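Local coordinates for uncharacterized protein (Bacteroides caccae, PDB 4R4K) that is of unknown function but adopts a cystatin-like fold of the NTF2 clan, with a curved antiparallel sheet packed against helices, at residues A[8-13]-A[27-32]; A[89-94]-A[114-119]. All coordinates share one frame; numbering follows the deposited sequence.

How the interactions relate
Both interactions are partly buried, about 7 Å apart between centres, and rest against strand 116-123, which supplies the indole of interaction 2 and backbone partners to interaction 1. In interaction 1 a salt bridge joins partly exposed Glu-10 to buried Arg-29 across the N-terminal helical pair, beside an acetate ion. Interaction 2 lies between the sheet face and helix 12-21, where an indole spans strand 104-110 to reach the start of strand 90-97 without a hydrogen bond; Lys-91 and Trp-116 are buried, Val-89 exposed. Backbone pairing joins the two (Arg-29 O to Val-118 N 2.8 Å, Glu-10 N to Gly-114 O 2.9 Å), and Phe-12 packs on Lys-91.

Interaction 1. Residues A[8-13]-A[27-32]; sequences SGEDFK and YTRIKF. With ACT (acetate ion), chain E.
Glu-10 and Arg-29 form a bidentate salt bridge across the N-terminal helical pair of this cystatin-like fold, tying the approach to helix 12-21 to the turn that leaves helix 23-28. The ionic contact is end-on: Arg-29 NH1 donates to Glu-10 OE1 at 2.8 Å and Arg-29 NH2 to Glu-10 OE2 at 2.7 Å, with N-H...O angles of 164° and 158°. Each oxygen offers its syn lone pair, and the carboxylate and guanidinium planes lie only 19° apart. The two parallel bonds therefore fix the rotation of both flat groups. Beyond CG the glutamate chain runs extended, which carries its carboxylate across to an arginine arriving from the opposite direction; the backbones stay well apart, 12.4 Å between Glu-10 CA and Arg-29 CA.

A further hydrogen bond anchors the arginine to strand 116-123: Arg-29 NH1 also reaches Trp-116 O, which gives that nitrogen a second acceptor. Both side chains also pack on Phe-15 of helix 12-21 and on Lys-115. An acetate ion, probably from the crystallisation liquor, also binds here: its O lies in the guanidinium plane and takes a hydrogen bond from Arg-29 NH2 at 3.0 Å, so that NH2, too, serves two acceptors.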
loop_
_atom_site.group_PDB
_atom_site.type_symbol
_atom_site.label_atom_id
_atom_site.label_comp_id
_atom_site.label_asym_id
_atom_site.label_seq_id
_atom_site.Cartn_x
_atom_site.Cartn_y
_atom_site.Cartn_z
ATOM N N SER A 8 -19.720 -10.099 -11.228
ATOM C CA SER A 8 -20.623 -9.539 -10.233
ATOM C C SER A 8 -19.912 -8.627 -9.246
ATOM O O SER A 8 -18.669 -8.632 -9.081
ATOM C CB SER A 8 -21.360 -10.640 -9.450
ATOM O OG SER A 8 -20.456 -11.446 -8.748
ATOM N N GLY A 9 -20.726 -7.838 -8.567
ATOM C CA GLY A 9 -20.234 -6.928 -7.564
ATOM C C GLY A 9 -19.534 -5.728 -8.175
ATOM O O GLY A 9 -19.725 -5.375 -9.353
ATOM N N GLU A 10 -18.728 -5.070 -7.357
ATOM C CA GLU A 10 -18.059 -3.839 -7.786
ATOM C C GLU A 10 -17.031 -4.061 -8.888
ATOM O O GLU A 10 -16.229 -4.971 -8.813
ATOM C CB GLU A 10 -17.313 -3.201 -6.616
ATOM C CG GLU A 10 -18.188 -2.406 -5.691
ATOM C CD GLU A 10 -17.438 -1.787 -4.532
ATOM O OE1 GLU A 10 -16.215 -2.046 -4.355
ATOM O OE2 GLU A 10 -18.138 -1.058 -3.808
ATOM N N ASP A 11 -17.043 -3.185 -9.885
ATOM C CA ASP A 11 -15.999 -3.134 -10.916
ATOM C C ASP A 11 -14.688 -2.615 -10.274
ATOM O O ASP A 11 -14.671 -1.571 -9.603
ATOM C CB ASP A 11 -16.414 -2.202 -12.047
ATOM C CG ASP A 11 -15.327 -2.050 -13.090
ATOM O OD1 ASP A 11 -15.154 -2.986 -13.887
ATOM O OD2 ASP A 11 -14.619 -1.019 -13.098
ATOM N N PHE A 12 -13.606 -3.335 -10.477
ATOM C CA PHE A 12 -12.338 -2.969 -9.805
ATOM C C PHE A 12 -11.798 -1.595 -10.190
ATOM O O PHE A 12 -11.409 -0.805 -9.300
ATOM C CB PHE A 12 -11.236 -3.989 -10.055
ATOM C CG PHE A 12 -9.934 -3.642 -9.359
ATOM C CD1 PHE A 12 -9.809 -3.855 -8.010
ATOM C CD2 PHE A 12 -8.885 -3.037 -10.031
ATOM C CE1 PHE A 12 -8.662 -3.512 -7.329
ATOM C CE2 PHE A 12 -7.707 -2.701 -9.364
ATOM C CZ PHE A 12 -7.592 -2.965 -8.005
ATOM N N LYS A 13 -11.749 -1.284 -11.484
ATOM C CA LYS A 13 -11.196 0.014 -11.916
ATOM C C LYS A 13 -11.994 1.188 -11.365
ATOM O O LYS A 13 -11.419 2.212 -10.944
ATOM C CB LYS A 13 -11.120 0.116 -13.444
ATOM C CG LYS A 13 -9.927 -0.613 -14.024
ATOM C CD LYS A 13 -9.832 -0.453 -15.541
ATOM N N TYR A 27 -10.146 4.815 3.754
ATOM C CA TYR A 27 -10.069 4.191 5.068
ATOM C C TYR A 27 -11.171 3.149 5.305
ATOM O O TYR A 27 -10.939 2.106 5.942
ATOM C CB TYR A 27 -10.131 5.224 6.183
ATOM C CG TYR A 27 -8.853 5.962 6.435
ATOM C CD1 TYR A 27 -7.696 5.280 6.794
ATOM C CD2 TYR A 27 -8.810 7.340 6.334
ATOM C CE1 TYR A 27 -6.522 5.975 7.062
ATOM C CE2 TYR A 27 -7.657 8.040 6.581
ATOM C CZ TYR A 27 -6.523 7.345 6.950
ATOM O OH TYR A 27 -5.391 8.040 7.169
ATOM N N THR A 28 -12.340 3.370 4.737
ATOM C CA THR A 28 -13.453 2.398 4.897
ATOM C C THR A 28 -13.223 1.101 4.142
ATOM O O THR A 28 -13.893 0.099 4.421
ATOM C CB THR A 28 -14.842 2.958 4.455
ATOM O OG1 THR A 28 -14.952 3.091 3.031
ATOM C CG2 THR A 28 -15.185 4.271 5.157
ATOM N N ARG A 29 -12.300 1.109 3.170
ATOM C CA ARG A 29 -12.043 -0.060 2.329
ATOM C C ARG A 29 -10.709 -0.740 2.575
ATOM O O ARG A 29 -10.153 -1.390 1.695
ATOM C CB ARG A 29 -12.203 0.309 0.868
ATOM C CG ARG A 29 -13.603 0.703 0.485
ATOM C CD ARG A 29 -14.650 -0.346 0.861
ATOM N NE ARG A 29 -15.911 -0.036 0.212
ATOM C CZ ARG A 29 -16.211 -0.324 -1.052
ATOM N NH1 ARG A 29 -15.376 -0.995 -1.843
ATOM N NH2 ARG A 29 -17.371 0.069 -1.534
ATOM N N ILE A 30 -10.218 -0.617 3.796
ATOM C CA ILE A 30 -9.033 -1.328 4.209
ATOM C C ILE A 30 -9.395 -2.151 5.434
ATOM O O ILE A 30 -9.996 -1.622 6.372
ATOM C CB ILE A 30 -7.882 -0.373 4.542
ATOM C CG1 ILE A 30 -7.583 0.526 3.328
ATOM C CG2 ILE A 30 -6.666 -1.203 4.932
ATOM C CD1 ILE A 30 -6.723 1.735 3.627
ATOM N N LYS A 31 -9.081 -3.444 5.393
ATOM C CA LYS A 31 -9.376 -4.337 6.515
ATOM C C LYS A 31 -8.189 -4.407 7.483
ATOM O O LYS A 31 -7.266 -5.179 7.291
ATOM C CB LYS A 31 -9.776 -5.725 6.014
ATOM C CG LYS A 31 -11.165 -5.739 5.360
ATOM C CD LYS A 31 -11.585 -7.127 4.901
ATOM C CE LYS A 31 -13.102 -7.270 4.706
ATOM N NZ LYS A 31 -13.928 -6.406 5.602
ATOM N N PHE A 32 -8.231 -3.568 8.513
ATOM C CA PHE A 32 -7.212 -3.503 9.540
ATOM C C PHE A 32 -7.542 -4.471 10.671
ATOM O O PHE A 32 -8.715 -4.655 10.990
ATOM C CB PHE A 32 -7.132 -2.085 10.125
ATOM C CG PHE A 32 -6.698 -1.030 9.138
ATOM C CD1 PHE A 32 -5.380 -0.968 8.698
ATOM C CD2 PHE A 32 -7.601 -0.051 8.668
ATOM C CE1 PHE A 32 -4.976 0.007 7.808
ATOM C CE2 PHE A 32 -7.191 0.941 7.771
ATOM C CZ PHE A 32 -5.883 0.971 7.341
HETATM C C ACT E . -19.866 2.562 0.742
HETATM O O ACT E . -19.440 1.851 -0.180
HETATM O OXT ACT E . -20.801 2.168 1.466
HETATM C CH3 ACT E . -19.251 3.909 0.983
#

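Interaction 2. Residues A[89-94]-A[114-119]; sequences VHKVFE and GKWYVV
Trp-116 pushes the six-membered end of its indole against the backbone of Val-89 and His-90, at the start of strand 90-97. Its CH2 atom lies 3.6 Å from Val-89 C and 3.8 Å from His-90 N, the latter at the ring edge near its plane. Lys-91 approaches with its aliphatic chain, crossing the indole at about a right angle, and brings CE to 3.9 Å from Trp-116 CH2. The chain bends only at its last torsion (chi4 -67°), where CE turns NZ off to hydrogen-bond with Asn-86 OD1 and Glu-87 O.

The next shell sets the indole. Its NE1 donates to Glu-10 O, Phe-12 meets the ring edge-to-face, and Phe-15 packs on it with the planes at about 30°. Phe-12 also touches Lys-91, so helix 12-21 lies over both residues. Strand 104-110 runs between the two segments in the antiparallel sheet, pairing by its backbone with Val-89 and Lys-91; the indole spans it. With the indole of Trp-116 cut back to an alanine here, a gap is likely to open beside Val-89 and Lys-91, and the carbonyl of Glu-10 to lose its donor. With no hydrogen bond across the two segments, the contact itself rests on van der Waals packing, and polar bonds to residues outside them hold the indole and the ammonium group in position.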
loop_
_atom_site.group_PDB
_atom_site.type_symbol
_atom_site.label_atom_id
_atom_site.label_comp_id
_atom_site.label_asym_id
_atom_site.label_seq_id
_atom_site.Cartn_x
_atom_site.Cartn_y
_atom_site.Cartn_z
ATOM N N VAL A 89 -11.460 -11.644 -8.547
ATOM C CA VAL A 89 -11.778 -11.240 -7.148
ATOM C C VAL A 89 -10.539 -11.026 -6.289
ATOM O O VAL A 89 -10.639 -10.891 -5.063
ATOM C CB VAL A 89 -12.700 -12.249 -6.402
ATOM C CG1 VAL A 89 -14.032 -12.403 -7.117
ATOM C CG2 VAL A 89 -12.015 -13.592 -6.181
ATOM N N HIS A 90 -9.371 -10.978 -6.923
ATOM C CA HIS A 90 -8.094 -10.949 -6.194
ATOM C C HIS A 90 -7.045 -10.303 -7.083
ATOM O O HIS A 90 -6.739 -10.800 -8.180
ATOM C CB HIS A 90 -7.690 -12.382 -5.826
ATOM C CG HIS A 90 -6.546 -12.484 -4.867
ATOM N ND1 HIS A 90 -5.862 -13.667 -4.660
ATOM C CD2 HIS A 90 -5.944 -11.557 -4.078
ATOM C CE1 HIS A 90 -4.909 -13.471 -3.765
ATOM N NE2 HIS A 90 -4.934 -12.198 -3.400
ATOM N N LYS A 91 -6.506 -9.174 -6.620
ATOM C CA LYS A 91 -5.488 -8.464 -7.359
ATOM C C LYS A 91 -4.320 -8.090 -6.451
ATOM O O LYS A 91 -4.509 -7.815 -5.266
ATOM C CB LYS A 91 -6.085 -7.243 -8.039
ATOM C CG LYS A 91 -7.213 -7.619 -9.009
ATOM C CD LYS A 91 -7.638 -6.467 -9.868
ATOM C CE LYS A 91 -8.984 -6.724 -10.521
ATOM N NZ LYS A 91 -8.926 -7.821 -11.526
ATOM N N VAL A 92 -3.114 -8.065 -7.008
ATOM C CA VAL A 92 -1.926 -7.660 -6.280
ATOM C C VAL A 92 -1.141 -6.678 -7.161
ATOM O O VAL A 92 -0.889 -6.943 -8.329
ATOM C CB VAL A 92 -0.998 -8.825 -5.906
ATOM C CG1 VAL A 92 0.270 -8.306 -5.234
ATOM C CG2 VAL A 92 -1.716 -9.820 -5.022
ATOM N N PHE A 93 -0.866 -5.517 -6.580
ATOM C CA PHE A 93 -0.132 -4.446 -7.225
ATOM C C PHE A 93 1.248 -4.359 -6.558
ATOM O O PHE A 93 1.355 -4.382 -5.331
ATOM C CB PHE A 93 -0.886 -3.144 -7.061
ATOM C CG PHE A 93 -0.242 -1.966 -7.735
ATOM C CD1 PHE A 93 -0.431 -1.729 -9.100
ATOM C CD2 PHE A 93 0.530 -1.070 -6.999
ATOM C CE1 PHE A 93 0.145 -0.620 -9.704
ATOM C CE2 PHE A 93 1.086 0.035 -7.597
ATOM C CZ PHE A 93 0.881 0.269 -8.946
ATOM N N GLU A 94 2.285 -4.285 -7.374
ATOM C CA GLU A 94 3.662 -4.214 -6.911
ATOM C C GLU A 94 4.404 -3.101 -7.625
ATOM O O GLU A 94 4.198 -2.893 -8.815
ATOM C CB GLU A 94 4.364 -5.556 -7.120
ATOM C CG GLU A 94 4.115 -6.463 -5.954
ATOM C CD GLU A 94 4.680 -7.857 -6.102
ATOM O OE1 GLU A 94 5.664 -8.061 -6.854
ATOM O OE2 GLU A 94 4.147 -8.744 -5.411
ATOM N N GLY A 114 -19.359 -8.220 -2.243
ATOM C CA GLY A 114 -19.137 -7.653 -3.595
ATOM C C GLY A 114 -18.297 -6.387 -3.597
ATOM O O GLY A 114 -18.041 -5.792 -4.654
ATOM N N LYS A 115 -17.846 -5.980 -2.416
ATOM C CA LYS A 115 -17.030 -4.769 -2.300
ATOM C C LYS A 115 -15.551 -5.131 -2.294
ATOM O O LYS A 115 -15.148 -6.149 -1.755
ATOM C CB LYS A 115 -17.380 -4.019 -1.027
ATOM C CG LYS A 115 -18.786 -3.461 -0.985
ATOM C CD LYS A 115 -19.028 -2.719 0.323
ATOM C CE LYS A 115 -20.394 -2.074 0.373
ATOM N NZ LYS A 115 -20.602 -1.385 1.671
ATOM N N TRP A 116 -14.743 -4.254 -2.873
ATOM C CA TRP A 116 -13.294 -4.415 -2.845
ATOM C C TRP A 116 -12.692 -3.808 -1.587
ATOM O O TRP A 116 -13.112 -2.734 -1.138
ATOM C CB TRP A 116 -12.669 -3.769 -4.068
ATOM C CG TRP A 116 -12.919 -4.524 -5.329
ATOM C CD1 TRP A 116 -13.893 -4.274 -6.243
ATOM C CD2 TRP A 116 -12.143 -5.604 -5.849
ATOM N NE1 TRP A 116 -13.787 -5.150 -7.286
ATOM C CE2 TRP A 116 -12.715 -5.973 -7.080
ATOM C CE3 TRP A 116 -11.028 -6.304 -5.393
ATOM C CZ2 TRP A 116 -12.220 -7.024 -7.857
ATOM C CZ3 TRP A 116 -10.521 -7.329 -6.172
ATOM C CH2 TRP A 116 -11.115 -7.681 -7.394
ATOM N N TYR A 117 -11.713 -4.511 -1.042
ATOM C CA TYR A 117 -10.939 -4.055 0.091
ATOM C C TYR A 117 -9.463 -4.341 -0.113
ATOM O O TYR A 117 -9.083 -5.321 -0.772
ATOM C CB TYR A 117 -11.339 -4.793 1.359
ATOM C CG TYR A 117 -12.724 -4.558 1.792
ATOM C CD1 TYR A 117 -13.737 -5.333 1.279
ATOM C CD2 TYR A 117 -13.048 -3.584 2.733
ATOM C CE1 TYR A 117 -15.023 -5.118 1.677
ATOM C CE2 TYR A 117 -14.346 -3.353 3.127
ATOM C CZ TYR A 117 -15.323 -4.150 2.594
ATOM O OH TYR A 117 -16.615 -3.941 2.948
ATOM N N VAL A 118 -8.654 -3.496 0.508
ATOM C CA VAL A 118 -7.249 -3.821 0.717
ATOM C C VAL A 118 -7.172 -4.729 1.934
ATOM O O VAL A 118 -7.721 -4.394 2.979
ATOM C CB VAL A 118 -6.409 -2.564 0.941
ATOM C CG1 VAL A 118 -5.001 -2.945 1.404
ATOM C CG2 VAL A 118 -6.359 -1.768 -0.346
ATOM N N VAL A 119 -6.544 -5.888 1.763
ATOM C CA VAL A 119 -6.361 -6.834 2.865
ATOM C C VAL A 119 -4.924 -6.989 3.332
ATOM O O VAL A 119 -4.685 -7.510 4.425
ATOM C CB VAL A 119 -6.945 -8.218 2.540
ATOM C CG1 VAL A 119 -8.450 -8.114 2.294
ATOM C CG2 VAL A 119 -6.232 -8.870 1.367
#